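Local coordinates for protein putative exotoxin (superantigen) (PDB 1TY0) that acts as a streptococcal superantigen toxin that can use a common surface for T-cell receptor binding and dimerisation, and binds zinc, at residues 31-35 with 36-40; 139-143 with 144-148. All coordinates share one frame; numbering follows the deposited sequence.

Interaction 1. Residues 31-35 with 36-40; sequences DYLTT and HDFYI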
ATOM      1  N   ASP A  31      19.986  -4.936  12.060  1.00  9.81           N
ATOM      2  CA  ASP A  31      20.767  -6.170  12.044  1.00 11.37           C
ATOM      3  C   ASP A  31      22.098  -6.007  11.331  1.00 11.19           C
ATOM      4  O   ASP A  31      23.104  -6.612  11.721  1.00 12.40           O
ATOM      5  CB  ASP A  31      19.979  -7.304  11.385  1.00 11.24           C
ATOM      6  CG  ASP A  31      19.016  -7.981  12.344  1.00 13.17           C
ATOM      7  OD1 ASP A  31      19.017  -7.637  13.543  1.00 14.43           O
ATOM      8  OD2 ASP A  31      18.260  -8.867  11.901  1.00 14.42           O
ATOM      9  N   TYR A  32      22.112  -5.198  10.282  1.00 11.37           N
ATOM     10  CA  TYR A  32      23.347  -4.988   9.538  1.00 10.59           C
ATOM     11  C   TYR A  32      23.326  -3.672   8.773  1.00 12.73           C
ATOM     12  O   TYR A  32      22.259  -3.190   8.367  1.00 12.70           O
ATOM     13  CB  TYR A  32      23.573  -6.153   8.564  1.00 10.86           C
ATOM     14  CG  TYR A  32      25.001  -6.280   8.104  1.00 11.40           C
ATOM     15  CD1 TYR A  32      25.999  -6.711   8.981  1.00 12.68           C
ATOM     16  CD2 TYR A  32      25.366  -5.941   6.804  1.00 12.75           C
ATOM     17  CE1 TYR A  32      27.327  -6.802   8.570  1.00 13.32           C
ATOM     18  CE2 TYR A  32      26.694  -6.025   6.383  1.00 15.05           C
ATOM     19  CZ  TYR A  32      27.665  -6.458   7.272  1.00 13.52           C
ATOM     20  OH  TYR A  32      28.972  -6.546   6.852  1.00 13.72           O
ATOM     21  N   LEU A  33      24.512  -3.092   8.593  1.00 10.41           N
ATOM     22  CA  LEU A  33      24.675  -1.838   7.869  1.00 12.09           C
ATOM     23  C   LEU A  33      25.735  -1.970   6.783  1.00 13.32           C
ATOM     24  O   LEU A  33      26.857  -2.405   7.046  1.00 15.40           O
ATOM     25  CB  LEU A  33      25.106  -0.709   8.819  1.00 11.40           C
ATOM     26  CG  LEU A  33      24.150  -0.251   9.924  1.00  9.18           C
ATOM     27  CD1 LEU A  33      24.882   0.690  10.876  1.00 11.40           C
ATOM     28  CD2 LEU A  33      22.945   0.449   9.301  1.00 11.23           C
ATOM     29  N   THR A  34      25.372  -1.607   5.560  1.00 12.38           N
ATOM     30  CA  THR A  34      26.326  -1.632   4.462  1.00 11.91           C
ATOM     31  C   THR A  34      26.552  -0.166   4.114  1.00 12.71           C
ATOM     32  O   THR A  34      26.010   0.724   4.777  1.00 12.45           O
ATOM     33  CB  THR A  34      25.784  -2.399   3.242  1.00 12.51           C
ATOM     34  OG1 THR A  34      24.618  -1.739   2.739  1.00 11.32           O
ATOM     35  CG2 THR A  34      25.434  -3.823   3.628  1.00 13.40           C
ATOM     36  N   THR A  35      27.339   0.095   3.081  1.00 11.85           N
ATOM     37  CA  THR A  35      27.632   1.464   2.696  1.00 13.10           C
ATOM     38  C   THR A  35      26.399   2.282   2.328  1.00 11.71           C
ATOM     39  O   THR A  35      26.367   3.489   2.553  1.00 13.34           O
ATOM     40  CB  THR A  35      28.615   1.503   1.509  1.00 12.95           C
ATOM     41  OG1 THR A  35      28.002   0.913   0.357  1.00 14.69           O
ATOM     42  CG2 THR A  35      29.884   0.729   1.846  1.00 14.53           C
ATOM     43  N   HIS A  36      25.381   1.626   1.779  1.00 10.76           N
ATOM     44  CA  HIS A  36      24.178   2.333   1.365  1.00 10.06           C
ATOM     45  C   HIS A  36      22.854   1.671   1.741  1.00 11.49           C
ATOM     46  O   HIS A  36      21.794   2.085   1.256  1.00 11.43           O
ATOM     47  CB  HIS A  36      24.215   2.570  -0.149  1.00 11.00           C
ATOM     48  CG  HIS A  36      25.342   3.450  -0.593  1.00 11.49           C
ATOM     49  ND1 HIS A  36      26.644   3.003  -0.692  1.00 13.29           N
ATOM     50  CD2 HIS A  36      25.371   4.763  -0.923  1.00 14.37           C
ATOM     51  CE1 HIS A  36      27.423   4.003  -1.065  1.00 12.99           C
ATOM     52  NE2 HIS A  36      26.675   5.082  -1.212  1.00 13.88           N
ATOM     53  N   ASP A  37      22.900   0.656   2.599  1.00  9.49           N
ATOM     54  CA  ASP A  37      21.671  -0.024   3.007  1.00 10.71           C
ATOM     55  C   ASP A  37      21.570  -0.329   4.494  1.00 10.60           C
ATOM     56  O   ASP A  37      22.561  -0.655   5.151  1.00 12.26           O
ATOM     57  CB  ASP A  37      21.511  -1.353   2.258  1.00 12.70           C
ATOM     58  CG  ASP A  37      21.205  -1.172   0.790  1.00 16.20           C
ATOM     59  OD1 ASP A  37      22.152  -0.892   0.027  1.00 15.82           O
ATOM     60  OD2 ASP A  37      20.019  -1.311   0.397  1.00 12.92           O
ATOM     61  N   PHE A  38      20.349  -0.217   5.012  1.00 10.63           N
ATOM     62  CA  PHE A  38      20.044  -0.555   6.397  1.00 10.47           C
ATOM     63  C   PHE A  38      19.329  -1.897   6.261  1.00 10.29           C
ATOM     64  O   PHE A  38      18.434  -2.019   5.426  1.00 10.51           O
ATOM     65  CB  PHE A  38      19.006   0.391   7.014  1.00 11.01           C
ATOM     66  CG  PHE A  38      19.509   1.765   7.347  1.00 12.39           C
ATOM     67  CD1 PHE A  38      20.062   2.030   8.596  1.00 13.54           C
ATOM     68  CD2 PHE A  38      19.357   2.811   6.442  1.00 14.47           C
ATOM     69  CE1 PHE A  38      20.452   3.326   8.943  1.00 12.15           C
ATOM     70  CE2 PHE A  38      19.746   4.110   6.780  1.00 11.83           C
ATOM     71  CZ  PHE A  38      20.294   4.362   8.036  1.00 12.36           C
ATOM     72  N   TYR A  39      19.720  -2.904   7.037  1.00  8.44           N
ATOM     73  CA  TYR A  39      18.998  -4.175   7.010  1.00 11.00           C
ATOM     74  C   TYR A  39      18.400  -4.271   8.399  1.00 11.11           C
ATOM     75  O   TYR A  39      19.102  -4.543   9.372  1.00 11.11           O
ATOM     76  CB  TYR A  39      19.935  -5.344   6.703  1.00 10.21           C
ATOM     77  CG  TYR A  39      20.313  -5.361   5.245  1.00 10.72           C
ATOM     78  CD1 TYR A  39      19.366  -5.677   4.268  1.00 13.21           C
ATOM     79  CD2 TYR A  39      21.583  -4.968   4.832  1.00 14.84           C
ATOM     80  CE1 TYR A  39      19.675  -5.594   2.915  1.00 15.85           C
ATOM     81  CE2 TYR A  39      21.902  -4.878   3.478  1.00 17.09           C
ATOM     82  CZ  TYR A  39      20.942  -5.190   2.528  1.00 18.92           C
ATOM     83  OH  TYR A  39      21.240  -5.078   1.186  1.00 23.41           O
ATOM     84  N   ILE A  40      17.094  -4.025   8.472  1.00 10.49           N
ATOM     85  CA  ILE A  40      16.357  -3.984   9.732  1.00 10.03           C
ATOM     86  C   ILE A  40      15.405  -5.153   9.923  1.00 10.43           C
ATOM     87  O   ILE A  40      14.665  -5.532   9.015  1.00 10.70           O
ATOM     88  CB  ILE A  40      15.534  -2.672   9.826  1.00 10.87           C
ATOM     89  CG1 ILE A  40      16.403  -1.467   9.446  1.00 14.91           C
ATOM     90  CG2 ILE A  40      14.945  -2.521  11.212  1.00 12.10           C
ATOM     91  CD1 ILE A  40      17.674  -1.321  10.236  1.00 22.50           C
TER
HETATM   92  O   HOH W   1      24.853  -0.777   0.193  1.00 16.70           O
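Y32 and Y39 face each other as the hydrogen-bonded pair of an antiparallel beta hairpin, strands 28-33 and 37-41 of the OB-fold domain, which turns through T34, T35 and H36. At this pair the ladder carries a classic beta bulge: D31 and Y32 both sit opposite Y39, and Y39 O takes two backbone donors, D31 N at 2.9 Å and Y32 N at 3.2 Å. Y32 N uses a lone pair in the carbonyl plane, while D31 N comes in nearly end-on. The pair is closed by Y39 N to Y32 O. Nearer the turn, T34 N points almost straight at D37 O (3.0 Å, 177° at the hydrogen).

The polar side chains gather at the turn. With chi1 at 63°, T34 OG1 lies between its own N and carbonyl carbon, close enough to D37 N for a weak bond. One water ties the corner together: it meets T34 OG1, accepts from H36 N and donates to D37 OD1. H36 is held through both ring nitrogens, ND1 by T35 OG1 at 2.7 Å and NE2 by S58 OG. Facing outward, T34 O takes a bond from T61 OG1, and backbone bonds join H36, F38 and I40 to V56, S54 and V52.

On the face shared by L33 and F38, the two side chains lie alongside each other, L33 CD2 meeting the F38 ring at CD1 (3.4 Å); F38 also meets F64 edge-to-face. On the Y32 and Y39 face, T34 reaches across with its methyl, CG2 lying in the plane of the Y39 ring at its edge, 3.7 Å from CE2.

Interaction 2. Residues 139-143 with 144-148; sequences RQYLM and QTYKI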
ATOM      1  N   ARG A 139       0.709  14.891   1.631  1.00 13.56           N
ATOM      2  CA  ARG A 139       0.200  14.710   0.270  1.00 12.24           C
ATOM      3  C   ARG A 139      -1.125  13.963   0.312  1.00 13.19           C
ATOM      4  O   ARG A 139      -2.069  14.311  -0.400  1.00 12.97           O
ATOM      5  CB  ARG A 139       1.200  13.948  -0.606  1.00 11.72           C
ATOM      6  CG  ARG A 139       2.431  14.764  -0.942  1.00 12.38           C
ATOM      7  CD  ARG A 139       3.263  14.122  -2.036  1.00 11.22           C
ATOM      8  NE  ARG A 139       4.616  14.666  -2.028  1.00 12.08           N
ATOM      9  CZ  ARG A 139       5.350  14.894  -3.111  1.00 12.77           C
ATOM     10  NH1 ARG A 139       4.868  14.638  -4.321  1.00 13.84           N
ATOM     11  NH2 ARG A 139       6.581  15.363  -2.975  1.00 14.35           N
ATOM     12  N   GLN A 140      -1.207  12.934   1.150  1.00 12.82           N
ATOM     13  CA  GLN A 140      -2.450  12.187   1.266  1.00 14.06           C
ATOM     14  C   GLN A 140      -3.575  13.108   1.739  1.00 14.71           C
ATOM     15  O   GLN A 140      -4.698  13.038   1.236  1.00 14.91           O
ATOM     16  CB  GLN A 140      -2.284  11.016   2.231  1.00 16.64           C
ATOM     17  CG  GLN A 140      -1.956   9.695   1.544  1.00 16.94           C
ATOM     18  CD  GLN A 140      -3.071   9.227   0.623  1.00 20.12           C
ATOM     19  OE1 GLN A 140      -4.251   9.386   0.930  1.00 25.41           O
ATOM     20  NE2 GLN A 140      -2.700   8.631  -0.509  1.00 23.32           N
ATOM     21  N   TYR A 141      -3.277  13.971   2.705  1.00 13.74           N
ATOM     22  CA  TYR A 141      -4.281  14.900   3.210  1.00 16.32           C
ATOM     23  C   TYR A 141      -4.740  15.801   2.070  1.00 15.30           C
ATOM     24  O   TYR A 141      -5.939  16.008   1.867  1.00 17.57           O
ATOM     25  CB  TYR A 141      -3.708  15.761   4.337  1.00 16.14           C
ATOM     26  CG  TYR A 141      -4.656  16.849   4.798  1.00 19.52           C
ATOM     27  CD1 TYR A 141      -5.787  16.541   5.555  1.00 23.20           C
ATOM     28  CD2 TYR A 141      -4.443  18.177   4.441  1.00 23.25           C
ATOM     29  CE1 TYR A 141      -6.687  17.532   5.944  1.00 25.60           C
ATOM     30  CE2 TYR A 141      -5.338  19.179   4.823  1.00 26.61           C
ATOM     31  CZ  TYR A 141      -6.456  18.847   5.573  1.00 27.11           C
ATOM     32  OH  TYR A 141      -7.351  19.830   5.944  1.00 29.90           O
ATOM     33  N   LEU A 142      -3.776  16.336   1.330  1.00 15.48           N
ATOM     34  CA  LEU A 142      -4.073  17.213   0.202  1.00 15.58           C
ATOM     35  C   LEU A 142      -4.818  16.476  -0.908  1.00 14.14           C
ATOM     36  O   LEU A 142      -5.691  17.046  -1.564  1.00 15.18           O
ATOM     37  CB  LEU A 142      -2.777  17.821  -0.342  1.00 14.43           C
ATOM     38  CG  LEU A 142      -2.080  18.805   0.606  1.00 16.97           C
ATOM     39  CD1 LEU A 142      -0.736  19.206   0.046  1.00 16.15           C
ATOM     40  CD2 LEU A 142      -2.966  20.030   0.810  1.00 17.91           C
ATOM     41  N   MET A 143      -4.483  15.210  -1.121  1.00 12.90           N
ATOM     42  CA  MET A 143      -5.145  14.424  -2.156  1.00 14.59           C
ATOM     43  C   MET A 143      -6.607  14.207  -1.803  1.00 17.00           C
ATOM     44  O   MET A 143      -7.500  14.405  -2.628  1.00 16.03           O
ATOM     45  CB  MET A 143      -4.443  13.073  -2.320  1.00 15.24           C
ATOM     46  CG  MET A 143      -3.101  13.168  -3.012  1.00 15.17           C
ATOM     47  SD  MET A 143      -2.064  11.719  -2.774  1.00 16.05           S
ATOM     48  CE  MET A 143      -2.919  10.512  -3.734  1.00 13.81           C
ATOM     49  N   GLN A 144      -6.836  13.800  -0.561  1.00 16.37           N
ATOM     50  CA  GLN A 144      -8.174  13.533  -0.050  1.00 18.27           C
ATOM     51  C   GLN A 144      -9.039  14.779   0.094  1.00 18.81           C
ATOM     52  O   GLN A 144     -10.240  14.750  -0.181  1.00 20.38           O
ATOM     53  CB  GLN A 144      -8.068  12.877   1.327  1.00 18.30           C
ATOM     54  CG  GLN A 144      -7.432  11.501   1.341  1.00 18.12           C
ATOM     55  CD  GLN A 144      -6.899  11.130   2.713  1.00 20.03           C
ATOM     56  OE1 GLN A 144      -7.303  11.703   3.728  1.00 20.14           O
ATOM     57  NE2 GLN A 144      -5.990  10.163   2.753  1.00 19.46           N
ATOM     58  N   THR A 145      -8.418  15.870   0.523  1.00 18.70           N
ATOM     59  CA  THR A 145      -9.131  17.112   0.790  1.00 18.64           C
ATOM     60  C   THR A 145      -9.215  18.140  -0.331  1.00 19.48           C
ATOM     61  O   THR A 145     -10.270  18.733  -0.558  1.00 20.44           O
ATOM     62  CB  THR A 145      -8.525  17.795   2.032  1.00 19.48           C
ATOM     63  OG1 THR A 145      -8.409  16.834   3.087  1.00 19.81           O
ATOM     64  CG2 THR A 145      -9.412  18.941   2.506  1.00 18.13           C
ATOM     65  N   TYR A 146      -8.109  18.358  -1.028  1.00 19.67           N
ATOM     66  CA  TYR A 146      -8.097  19.345  -2.094  1.00 18.95           C
ATOM     67  C   TYR A 146      -7.926  18.766  -3.491  1.00 18.18           C
ATOM     68  O   TYR A 146      -7.817  19.514  -4.460  1.00 18.05           O
ATOM     69  CB  TYR A 146      -7.018  20.386  -1.791  1.00 20.32           C
ATOM     70  CG  TYR A 146      -7.340  21.178  -0.544  1.00 22.86           C
ATOM     71  CD1 TYR A 146      -8.337  22.154  -0.556  1.00 25.69           C
ATOM     72  CD2 TYR A 146      -6.703  20.903   0.666  1.00 24.06           C
ATOM     73  CE1 TYR A 146      -8.695  22.836   0.608  1.00 26.43           C
ATOM     74  CE2 TYR A 146      -7.056  21.581   1.838  1.00 25.67           C
ATOM     75  CZ  TYR A 146      -8.054  22.544   1.798  1.00 27.13           C
ATOM     76  OH  TYR A 146      -8.406  23.220   2.947  1.00 28.00           O
ATOM     77  N   LYS A 147      -7.912  17.438  -3.589  1.00 16.92           N
ATOM     78  CA  LYS A 147      -7.790  16.750  -4.874  1.00 16.85           C
ATOM     79  C   LYS A 147      -6.654  17.320  -5.721  1.00 16.49           C
ATOM     80  O   LYS A 147      -6.801  17.504  -6.933  1.00 16.62           O
ATOM     81  CB  LYS A 147      -9.107  16.877  -5.650  1.00 18.06           C
ATOM     82  CG  LYS A 147     -10.361  16.749  -4.792  1.00 20.07           C
ATOM     83  CD  LYS A 147     -10.482  15.387  -4.138  1.00 23.67           C
ATOM     84  CE  LYS A 147     -11.714  15.329  -3.234  1.00 26.70           C
ATOM     85  NZ  LYS A 147     -11.879  13.995  -2.589  1.00 27.68           N
ATOM     86  N   ILE A 148      -5.512  17.576  -5.094  1.00 14.61           N
ATOM     87  CA  ILE A 148      -4.392  18.166  -5.809  1.00 14.94           C
ATOM     88  C   ILE A 148      -3.832  17.355  -6.973  1.00 14.41           C
ATOM     89  O   ILE A 148      -3.154  17.915  -7.832  1.00 15.35           O
ATOM     90  CB  ILE A 148      -3.242  18.549  -4.838  1.00 15.81           C
ATOM     91  CG1 ILE A 148      -2.483  17.304  -4.370  1.00 16.97           C
ATOM     92  CG2 ILE A 148      -3.808  19.339  -3.663  1.00 15.25           C
ATOM     93  CD1 ILE A 148      -3.336  16.216  -3.851  1.00 21.40           C
TER
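Y141 O is gripped twice by T145, through the backbone N at 2.8 Å and the hydroxyl OG1 at 2.9 Å, the two donors arriving from opposite faces of the carbonyl plane. T145 reaches back because OG1 lies beside its own N (chi1 -49°); the same oxygen sits over one face of the Y141 ring, toward the rim, and bonds R81 of the second subunit. One residue earlier, Q144 N bonds Q140 O, and the Q144 side chain runs out to set NE2 on Q140 OE1 at 2.6 Å. This amide pair is bent, 142° at the hydrogen, with the two amide planes 49° apart.

The helix then runs out. Y146 N still reaches L142 O, K147 N bonds M143 O only weakly, and K147, with positive phi, turns the chain while its NZ bonds Q144 O. L142 CD2 packs on Y146 CD2 at 3.8 Å, and I148 folds back so that CG2 meets L142 CB.

Within the beta-grasp domain, L142 and I148 rest on I206 and L208 of strand 201-209, M143 and R139 lean on helix 5-18, and Q140, Y141 and Q144 pack against the second subunit.

Both interactions are local, each within one continuous piece of chain, yet they hold different parts of the toxin: interaction 1 closes a hairpin of the OB-fold domain, interaction 2 winds up the end of helix 131-146 in the beta-grasp domain. Their centres are 34 Å apart, on opposite sides of the chain's centre, with nearest atoms about 20 Å apart. The hairpin is largely a surface contact, relying on cross-strand backbone bonds and a water at its turn, and no other chain of the assembly touches it. The helix contact is partly buried, combining successive helical bonds with apolar packing on a strand, and it meets the second subunit.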